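Local coordinates for protein gp18 (Listeria monocytogenes EGD-e, PDB 3GS9) that is a prophage tail protein of the endopeptidase tail family, probably a structural component of the phage tail, at residues I131-I136 and R177-A182; Q141-G146 and D247-V252; Q265-T270 and L295-D300. All blocks are in the same frame, centred on the assembly; numbering follows the deposited sequence. Where two conformers were deposited one is given.

Overall arrangement
From the N terminus, the chain passes through an antiparallel sheet before reaching the first of these segments, in the loop after strand 127-129. Contact 1 closes when that loop meets the loop after strand 171-173, 41 residues on. Contact 2 starts inside that span, on strand 141-149, and closes much later, at the loop before helix 256-259, so contacts 1 and 2 cross along the chain. Contact 3 follows in series and joins the approach to and start of strand 269-274 to the start of strand 297-305, both in the mixed sheet. Contacts 1 and 2 touch nowhere, nor do 2 and 3, whose centres lie about 33 Å apart; contact 1 comes within about 8 Å of contact 3, nearest atoms.

Contact 1 of 3, residues I131-I136 and R177-A182; sequences IDPSNI and REIYGA
E178 opens the contact by laying its side chain obliquely across that of I136. The CG2 branch of I136 sits 3.7 Å from E178 OE1, and I136 CD1 lies 4.0 Å from E178 CB, so two methyl groups meet one acidic side chain along its length. E178 can lie this way because its chain bends at chi2 (93°). The carboxylate's main polar partner is R258, which makes a salt bridge to OE2; against I136 the glutamate offers only van der Waals contact.

One residue on, I179 pushes a single methyl group into the other loop. Its CD1 ends 3.5 Å from I131 O and 3.9 Å from P133 CD, where isoleucine and proline approach tip to tip. I131 CG2 lies farther off, at 4.4 Å from the same I179 CD1. After I179 the chain turns away, and a backbone bond from Y180 N to R177 O closes the turn there.

The facing loop gets its shape from D132. Residues 132-135 form a type I turn, and D132 OD1 takes the backbone N-H of I136 on its syn lone pair at 2.9 Å, while OD2 serves L137 N just beyond. This bracing probably helps fix the backbone from which I136 reaches E178.

What joins these two surface loops is isoleucine methyls set against a carboxylate, a carbonyl oxygen and a proline methylene, all by van der Waals contact. I131 O pays for it: buried against I179 CD1, it has no polar partner anywhere in the model. The polar ties of D132 stay within its own loop and its continuation, and that of E178 goes to R258, so none links the two segments.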
loop_
_atom_site.group_PDB
_atom_site.type_symbol
_atom_site.label_atom_id
_atom_site.label_comp_id
_atom_site.label_asym_id
_atom_site.label_seq_id
_atom_site.Cartn_x
_atom_site.Cartn_y
_atom_site.Cartn_z
ATOM N N ILE A 131 15.348 24.870 21.354
ATOM C CA ILE A 131 15.975 24.731 22.666
ATOM C C ILE A 131 17.049 23.645 22.595
ATOM O O ILE A 131 16.735 22.454 22.410
ATOM C CB ILE A 131 14.924 24.454 23.764
ATOM C CG1 ILE A 131 13.952 25.621 23.896
ATOM C CG2 ILE A 131 15.579 24.148 25.091
ATOM C CD1 ILE A 131 12.701 25.290 24.738
ATOM N N ASP A 132 18.313 24.073 22.647
ATOM C CA ASP A 132 19.467 23.180 22.523
ATOM C C ASP A 132 20.650 23.760 23.320
ATOM O O ASP A 132 21.666 24.131 22.751
ATOM C CB ASP A 132 19.845 23.031 21.041
ATOM C CG ASP A 132 20.983 22.045 20.810
ATOM O OD1 ASP A 132 21.290 21.205 21.712
ATOM O OD2 ASP A 132 21.576 22.105 19.702
ATOM N N PRO A 133 20.504 23.858 24.652
ATOM C CA PRO A 133 21.538 24.581 25.430
ATOM C C PRO A 133 22.913 23.906 25.402
ATOM O O PRO A 133 23.936 24.597 25.572
ATOM C CB PRO A 133 20.976 24.576 26.852
ATOM C CG PRO A 133 20.068 23.404 26.895
ATOM C CD PRO A 133 19.455 23.301 25.513
ATOM N N SER A 134 22.934 22.577 25.169
ATOM C CA SER A 134 24.174 21.787 25.104
ATOM C C SER A 134 24.808 21.714 23.723
ATOM O O SER A 134 25.844 21.050 23.523
ATOM C CB SER A 134 23.910 20.367 25.565
ATOM O OG SER A 134 23.499 20.344 26.913
ATOM N N ASN A 135 24.194 22.389 22.759
ATOM C CA ASN A 135 24.706 22.441 21.403
ATOM C C ASN A 135 24.877 21.059 20.760
ATOM O O ASN A 135 25.887 20.763 20.125
ATOM C CB ASN A 135 25.983 23.269 21.387
ATOM C CG ASN A 135 25.795 24.629 22.066
ATOM O OD1 ASN A 135 25.093 25.480 21.536
ATOM N ND2 ASN A 135 26.409 24.825 23.250
ATOM N N ILE A 136 23.849 20.223 20.916
ATOM C CA ILE A 136 23.826 18.896 20.299
ATOM C C ILE A 136 23.742 18.973 18.786
ATOM O O ILE A 136 24.364 18.170 18.082
ATOM C CB ILE A 136 22.678 18.054 20.841
ATOM C CG1 ILE A 136 22.914 17.784 22.332
ATOM C CG2 ILE A 136 22.551 16.719 20.057
ATOM C CD1 ILE A 136 21.671 17.350 23.013
ATOM N N ARG A 177 16.401 15.133 20.336
ATOM C CA ARG A 177 15.769 13.943 20.934
ATOM C C ARG A 177 16.289 13.616 22.346
ATOM O O ARG A 177 15.532 13.151 23.201
ATOM C CB ARG A 177 15.948 12.720 20.023
ATOM C CG ARG A 177 15.067 12.762 18.804
ATOM C CD ARG A 177 14.559 11.392 18.365
ATOM N NE ARG A 177 13.552 10.846 19.278
ATOM C CZ ARG A 177 12.222 10.864 19.102
ATOM N NH1 ARG A 177 11.637 11.428 18.039
ATOM N NH2 ARG A 177 11.455 10.309 20.030
ATOM N N GLU A 178 17.574 13.875 22.572
ATOM C CA GLU A 178 18.189 13.624 23.889
ATOM C C GLU A 178 17.511 14.363 25.023
ATOM O O GLU A 178 17.524 13.876 26.149
ATOM C CB GLU A 178 19.669 14.005 23.875
ATOM C CG GLU A 178 20.487 13.069 22.977
ATOM C CD GLU A 178 20.646 13.556 21.551
ATOM O OE1 GLU A 178 19.842 14.396 21.064
ATOM O OE2 GLU A 178 21.587 13.052 20.911
ATOM N N ILE A 179 16.980 15.551 24.751
ATOM C CA ILE A 179 16.346 16.366 25.814
ATOM C C ILE A 179 14.831 16.452 25.687
ATOM O O ILE A 179 14.194 17.356 26.238
ATOM C CB ILE A 179 17.043 17.750 25.977
ATOM C CG1 ILE A 179 16.892 18.639 24.730
ATOM C CG2 ILE A 179 18.491 17.494 26.330
ATOM C CD1 ILE A 179 17.305 20.127 24.933
ATOM N N TYR A 180 14.270 15.470 24.977
ATOM C CA TYR A 180 12.846 15.300 24.860
ATOM C C TYR A 180 12.420 14.129 25.710
ATOM O O TYR A 180 12.676 12.971 25.374
ATOM C CB TYR A 180 12.472 15.019 23.422
ATOM C CG TYR A 180 11.046 14.576 23.240
ATOM C CD1 TYR A 180 9.993 15.388 23.677
ATOM C CD2 TYR A 180 10.743 13.365 22.610
ATOM C CE1 TYR A 180 8.679 15.001 23.483
ATOM C CE2 TYR A 180 9.440 12.965 22.422
ATOM C CZ TYR A 180 8.412 13.796 22.874
ATOM O OH TYR A 180 7.106 13.387 22.691
ATOM N N GLY A 181 11.749 14.418 26.802
ATOM C CA GLY A 181 11.434 13.374 27.755
ATOM C C GLY A 181 12.548 13.160 28.759
ATOM O O GLY A 181 13.739 13.080 28.416
ATOM N N ALA A 182 12.159 13.032 30.006
ATOM C CA ALA A 182 13.108 12.769 31.063
ATOM C C ALA A 182 12.825 11.404 31.635
ATOM O O ALA A 182 11.727 10.848 31.449
ATOM C CB ALA A 182 13.022 13.840 32.144
#

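Contact 2 of 3, residues Q141-G146 and D247-V252; sequences QQENFG and DERYTV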
loop_
_atom_site.group_PDB
_atom_site.type_symbol
_atom_site.label_atom_id
_atom_site.label_comp_id
_atom_site.label_asym_id
_atom_site.label_seq_id
_atom_site.Cartn_x
_atom_site.Cartn_y
_atom_site.Cartn_z
ATOM N N GLN A 141 23.782 18.979 5.388
ATOM C CA GLN A 141 23.917 19.355 3.993
ATOM C C GLN A 141 22.591 19.102 3.275
ATOM O O GLN A 141 22.223 17.968 3.007
ATOM C CB GLN A 141 25.072 18.575 3.361
ATOM C CG GLN A 141 26.432 18.879 4.019
ATOM C CD GLN A 141 27.534 18.112 3.357
ATOM O OE1 GLN A 141 27.906 17.046 3.825
ATOM N NE2 GLN A 141 28.045 18.625 2.229
ATOM N N GLN A 142 21.861 20.181 3.028
ATOM C CA GLN A 142 20.602 20.143 2.314
ATOM C C GLN A 142 20.819 20.206 0.814
ATOM O O GLN A 142 21.726 20.903 0.334
ATOM C CB GLN A 142 19.730 21.304 2.761
ATOM C CG GLN A 142 19.440 21.258 4.257
ATOM C CD GLN A 142 18.469 20.159 4.679
ATOM O OE1 GLN A 142 17.706 19.605 3.891
ATOM N NE2 GLN A 142 18.523 19.831 5.955
ATOM N N GLU A 143 20.029 19.434 0.088
ATOM C CA GLU A 143 19.981 19.553 -1.366
ATOM C C GLU A 143 18.517 19.791 -1.773
ATOM O O GLU A 143 17.646 18.930 -1.563
ATOM C CB GLU A 143 20.552 18.296 -2.033
ATOM C CG GLU A 143 22.074 18.125 -1.795
ATOM C CD GLU A 143 22.700 16.912 -2.459
ATOM O OE1 GLU A 143 21.992 16.150 -3.156
ATOM O OE2 GLU A 143 23.923 16.715 -2.276
ATOM N N ASN A 144 18.244 20.993 -2.282
ATOM C CA ASN A 144 16.911 21.382 -2.684
ATOM C C ASN A 144 15.934 21.234 -1.514
ATOM O O ASN A 144 14.843 20.668 -1.667
ATOM C CB ASN A 144 16.496 20.559 -3.917
ATOM C CG ASN A 144 17.395 20.844 -5.106
ATOM O OD1 ASN A 144 17.726 21.998 -5.355
ATOM N ND2 ASN A 144 17.823 19.803 -5.810
ATOM N N PHE A 145 16.337 21.717 -0.333
ATOM C CA PHE A 145 15.388 21.742 0.796
ATOM C C PHE A 145 14.274 22.769 0.516
ATOM O O PHE A 145 14.540 23.960 0.398
ATOM C CB PHE A 145 16.038 22.064 2.147
ATOM C CG PHE A 145 15.017 22.258 3.243
ATOM C CD1 PHE A 145 14.351 21.172 3.771
ATOM C CD2 PHE A 145 14.642 23.539 3.659
ATOM C CE1 PHE A 145 13.401 21.358 4.757
ATOM C CE2 PHE A 145 13.682 23.733 4.614
ATOM C CZ PHE A 145 13.048 22.629 5.172
ATOM N N GLY A 146 13.035 22.285 0.440
ATOM C CA GLY A 146 11.900 23.124 0.091
ATOM C C GLY A 146 11.010 22.462 -0.930
ATOM O O GLY A 146 11.011 21.236 -1.087
ATOM N N ASP A 247 22.837 8.380 2.886
ATOM C CA ASP A 247 22.350 9.724 2.649
ATOM C C ASP A 247 23.302 10.374 1.679
ATOM O O ASP A 247 24.389 10.722 2.063
ATOM C CB ASP A 247 22.237 10.545 3.930
ATOM C CG ASP A 247 21.367 11.764 3.733
ATOM O OD1 ASP A 247 21.463 12.395 2.643
ATOM O OD2 ASP A 247 20.542 12.029 4.623
ATOM N N GLU A 248 22.868 10.500 0.425
ATOM C CA GLU A 248 23.664 11.003 -0.701
ATOM C C GLU A 248 24.069 12.460 -0.539
ATOM O O GLU A 248 24.856 12.986 -1.325
ATOM C CB GLU A 248 22.862 10.889 -2.017
ATOM C CG GLU A 248 21.691 11.896 -2.134
ATOM C CD GLU A 248 20.931 11.813 -3.460
ATOM O OE1 GLU A 248 21.554 11.541 -4.512
ATOM O OE2 GLU A 248 19.701 12.041 -3.450
ATOM N N ARG A 249 23.473 13.146 0.438
ATOM C CA ARG A 249 23.777 14.569 0.663
ATOM C C ARG A 249 25.043 14.811 1.482
ATOM O O ARG A 249 25.640 15.896 1.440
ATOM C CB ARG A 249 22.604 15.226 1.404
ATOM C CG ARG A 249 21.285 15.108 0.705
ATOM C CD ARG A 249 20.157 15.676 1.547
ATOM N NE ARG A 249 19.953 14.882 2.770
ATOM C CZ ARG A 249 19.213 15.284 3.789
ATOM N NH1 ARG A 249 18.546 16.419 3.732
ATOM N NH2 ARG A 249 19.130 14.526 4.868
ATOM N N TYR A 250 25.430 13.811 2.264
ATOM C CA TYR A 250 26.527 13.947 3.161
ATOM C C TYR A 250 27.860 13.711 2.442
ATOM O O TYR A 250 28.151 12.593 2.001
ATOM C CB TYR A 250 26.407 12.941 4.290
ATOM C CG TYR A 250 25.395 13.201 5.370
ATOM C CD1 TYR A 250 24.064 13.490 5.075
ATOM C CD2 TYR A 250 25.766 13.059 6.719
ATOM C CE1 TYR A 250 23.127 13.689 6.102
ATOM C CE2 TYR A 250 24.843 13.226 7.746
ATOM C CZ TYR A 250 23.526 13.553 7.437
ATOM O OH TYR A 250 22.603 13.704 8.435
ATOM N N THR A 251 28.673 14.760 2.357
ATOM C CA THR A 251 30.035 14.642 1.810
ATOM C C THR A 251 31.083 14.577 2.935
ATOM O O THR A 251 32.261 14.334 2.670
ATOM C CB THR A 251 30.375 15.788 0.851
ATOM O OG1 THR A 251 30.347 17.024 1.572
ATOM C CG2 THR A 251 29.415 15.827 -0.314
ATOM N N VAL A 252 30.634 14.821 4.164
ATOM C CA VAL A 252 31.396 14.631 5.388
ATOM C C VAL A 252 30.445 13.987 6.386
ATOM O O VAL A 252 29.232 14.093 6.233
ATOM C CB VAL A 252 31.984 15.966 5.941
ATOM C CG1 VAL A 252 33.054 16.497 5.010
ATOM C CG2 VAL A 252 30.905 17.032 6.173
HETATM O O HOH W 1 27.473 16.305 6.430
HETATM O O HOH W 2 17.878 18.199 1.535
HETATM O O HOH W 3 25.396 17.858 -0.360
HETATM O O HOH W 4 19.673 14.941 -2.540
#
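Q141 and T251 pair through both ends of the glutamine amide. OE1 accepts from T251 N at 2.8 Å, the donor tilted 30° from the carbonyl plane, and NE2 gives its N-H to T251 OG1 at 2.9 Å, nearly in the amide plane. With its chain extended beyond CG, the glutamine side chain crosses that of T251 at about a right angle. Q141 OE1 also takes a bond from water 1, which reaches on to V252 O.

Beside this clasp, R249 packs its CB against the strand's backbone, 3.2 Å from Q141 O, a carbonyl buried here without a polar partner. The E143 side chain runs antiparallel to that of R249, with CD 3.9 Å from R249 CG, and water 3 links E143 OE2 to R249 O.

The partner loop is a type I turn, D247 to Y250, opened by an Asx turn in which D247 OD1 accepts R249 N. That same OD1 takes R249 NE at 2.9 Å while OD2 takes NH2, a side-on salt bridge with both D247 oxygens in the guanidinium plane, each met on its syn lone pair. Water 2, at the edge of the guanidinium, accepts from R249 NH1 and E143 N and lies 2.7 Å from Q142 OE1, to which it may donate. Farther out, D160 on helix 150-161 receives both R249 NH2 and Q142 NE2, and R259 makes a salt bridge to D247 OD2.

Contact 3 of 3, residues Q265-T270 and L295-D300; sequences QDYPAT and LGIDYD
Y267 and Y299 fit together by each setting its CB on the other's ring. Y299 CB rests over a face of the Y267 ring, 3.6 Å from its centroid, and Y267 CB over a face of the Y299 ring at 4.1 Å: a reciprocal pair of CH-pi contacts. The rings themselves are near parallel, planes 29° apart, but slid so far that they barely overlap, their centroids separated by 5.1 Å. Y299 gets there with CG between its backbone N and carbonyl carbon (chi1 49°), which sends the ring across to P268 and T270. I297 CG2 fills in at the edge of the Y267 ring, 4.0 Å from CD1.

Both segments run into strands of one mixed sheet, 269-274 and 297-305, which are not neighbours: strand 318-321 lies between them. N322, just past strand 318-321, touches both tyrosines.

At the far end of Y299 the hydroxyl comes to T270, whose CB lies in the ring plane at its edge. Y299 OH donates to T270 OG1 at 2.7 Å, and OG1 in turn donates to P268 O at 2.9 Å, meeting that carbonyl from above its plane. P268 packs obliquely against the same ring, its CD 4.1 Å from Y299 CE1. Within the same segment, Q265 NE2 bonds to the Y267 carbonyl, and F290 of strand 287-292 meets the Y299 ring.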
loop_
_atom_site.group_PDB
_atom_site.type_symbol
_atom_site.label_atom_id
_atom_site.label_comp_id
_atom_site.label_asym_id
_atom_site.label_seq_id
_atom_site.Cartn_x
_atom_site.Cartn_y
_atom_site.Cartn_z
ATOM N N GLN A 265 17.882 -0.668 16.457
ATOM C CA GLN A 265 16.910 -1.352 17.307
ATOM C C GLN A 265 17.654 -2.459 18.049
ATOM O O GLN A 265 17.547 -3.620 17.666
ATOM C CB GLN A 265 15.773 -1.960 16.476
ATOM C CG GLN A 265 14.642 -2.569 17.326
ATOM C CD GLN A 265 13.861 -1.468 17.999
ATOM O OE1 GLN A 265 13.453 -0.529 17.341
ATOM N NE2 GLN A 265 13.721 -1.535 19.314
ATOM N N ASP A 266 18.408 -2.088 19.084
ATOM C CA ASP A 266 19.267 -3.027 19.809
ATOM C C ASP A 266 18.609 -3.661 21.042
ATOM O O ASP A 266 19.262 -4.412 21.786
ATOM C CB ASP A 266 20.625 -2.388 20.163
ATOM C CG ASP A 266 20.522 -1.150 21.085
ATOM O OD1 ASP A 266 19.447 -0.519 21.208
ATOM O OD2 ASP A 266 21.572 -0.790 21.667
ATOM N N TYR A 267 17.307 -3.416 21.213
ATOM C CA TYR A 267 16.501 -4.137 22.222
ATOM C C TYR A 267 15.247 -4.656 21.545
ATOM O O TYR A 267 14.811 -4.072 20.535
ATOM C CB TYR A 267 16.112 -3.231 23.382
ATOM C CG TYR A 267 17.294 -2.883 24.258
ATOM C CD1 TYR A 267 17.658 -3.725 25.303
ATOM C CD2 TYR A 267 18.057 -1.746 24.031
ATOM C CE1 TYR A 267 18.756 -3.436 26.099
ATOM C CE2 TYR A 267 19.157 -1.457 24.820
ATOM C CZ TYR A 267 19.496 -2.307 25.849
ATOM O OH TYR A 267 20.564 -2.029 26.665
ATOM N N PRO A 268 14.625 -5.697 22.120
ATOM C CA PRO A 268 13.390 -6.237 21.523
ATOM C C PRO A 268 12.375 -5.131 21.291
ATOM O O PRO A 268 12.245 -4.241 22.133
ATOM C CB PRO A 268 12.892 -7.207 22.587
ATOM C CG PRO A 268 14.214 -7.710 23.220
ATOM C CD PRO A 268 15.017 -6.462 23.327
ATOM N N ALA A 269 11.728 -5.138 20.130
ATOM C CA ALA A 269 10.730 -4.122 19.826
ATOM C C ALA A 269 9.554 -4.362 20.775
ATOM O O ALA A 269 8.903 -5.393 20.717
ATOM C CB ALA A 269 10.319 -4.212 18.345
ATOM N N THR A 270 9.283 -3.370 21.622
ATOM C CA THR A 270 8.369 -3.509 22.766
ATOM C C THR A 270 7.397 -2.351 22.743
ATOM O O THR A 270 7.816 -1.163 22.831
ATOM C CB THR A 270 9.170 -3.482 24.099
ATOM O OG1 THR A 270 10.125 -4.554 24.081
ATOM C CG2 THR A 270 8.256 -3.609 25.313
ATOM N N LEU A 295 14.096 -12.844 30.887
ATOM C CA LEU A 295 15.516 -12.891 30.535
ATOM C C LEU A 295 16.397 -11.918 31.348
ATOM O O LEU A 295 17.625 -11.899 31.188
ATOM C CB LEU A 295 15.718 -12.679 29.031
ATOM C CG LEU A 295 15.314 -13.844 28.117
ATOM C CD1 LEU A 295 15.453 -13.441 26.670
ATOM C CD2 LEU A 295 16.113 -15.093 28.409
ATOM N N GLY A 296 15.771 -11.140 32.229
ATOM C CA GLY A 296 16.459 -10.118 33.010
ATOM C C GLY A 296 17.133 -9.064 32.163
ATOM O O GLY A 296 18.297 -8.734 32.377
ATOM N N ILE A 297 16.395 -8.535 31.193
ATOM C CA ILE A 297 16.917 -7.520 30.280
ATOM C C ILE A 297 16.117 -6.253 30.565
ATOM O O ILE A 297 14.885 -6.288 30.567
ATOM C CB ILE A 297 16.736 -7.939 28.829
ATOM C CG1 ILE A 297 17.629 -9.153 28.511
ATOM C CG2 ILE A 297 17.027 -6.750 27.872
ATOM C CD1 ILE A 297 17.388 -9.706 27.105
ATOM N N ASP A 298 16.837 -5.166 30.823
ATOM C CA ASP A 298 16.265 -3.879 31.180
ATOM C C ASP A 298 16.534 -2.872 30.066
ATOM O O ASP A 298 17.666 -2.751 29.584
ATOM C CB ASP A 298 16.928 -3.332 32.465
ATOM C CG ASP A 298 16.638 -4.168 33.728
ATOM O OD1 ASP A 298 15.870 -5.167 33.715
ATOM O OD2 ASP A 298 17.206 -3.781 34.778
ATOM N N TYR A 299 15.512 -2.097 29.699
ATOM C CA TYR A 299 15.645 -1.051 28.694
ATOM C C TYR A 299 14.482 -0.053 28.800
ATOM O O TYR A 299 13.427 -0.373 29.317
ATOM C CB TYR A 299 15.723 -1.632 27.269
ATOM C CG TYR A 299 14.647 -2.648 26.955
ATOM C CD1 TYR A 299 14.830 -4.007 27.233
ATOM C CD2 TYR A 299 13.475 -2.269 26.329
ATOM C CE1 TYR A 299 13.837 -4.942 26.942
ATOM C CE2 TYR A 299 12.479 -3.208 26.021
ATOM C CZ TYR A 299 12.675 -4.552 26.314
ATOM O OH TYR A 299 11.680 -5.491 26.017
ATOM N N ASP A 300 14.690 1.143 28.278
ATOM C CA ASP A 300 13.688 2.191 28.319
ATOM C C ASP A 300 12.652 2.076 27.192
ATOM O O ASP A 300 12.963 1.704 26.045
ATOM C CB ASP A 300 14.364 3.554 28.221
ATOM C CG ASP A 300 15.085 3.950 29.495
ATOM O OD1 ASP A 300 14.665 3.538 30.604
ATOM O OD2 ASP A 300 16.094 4.671 29.373
#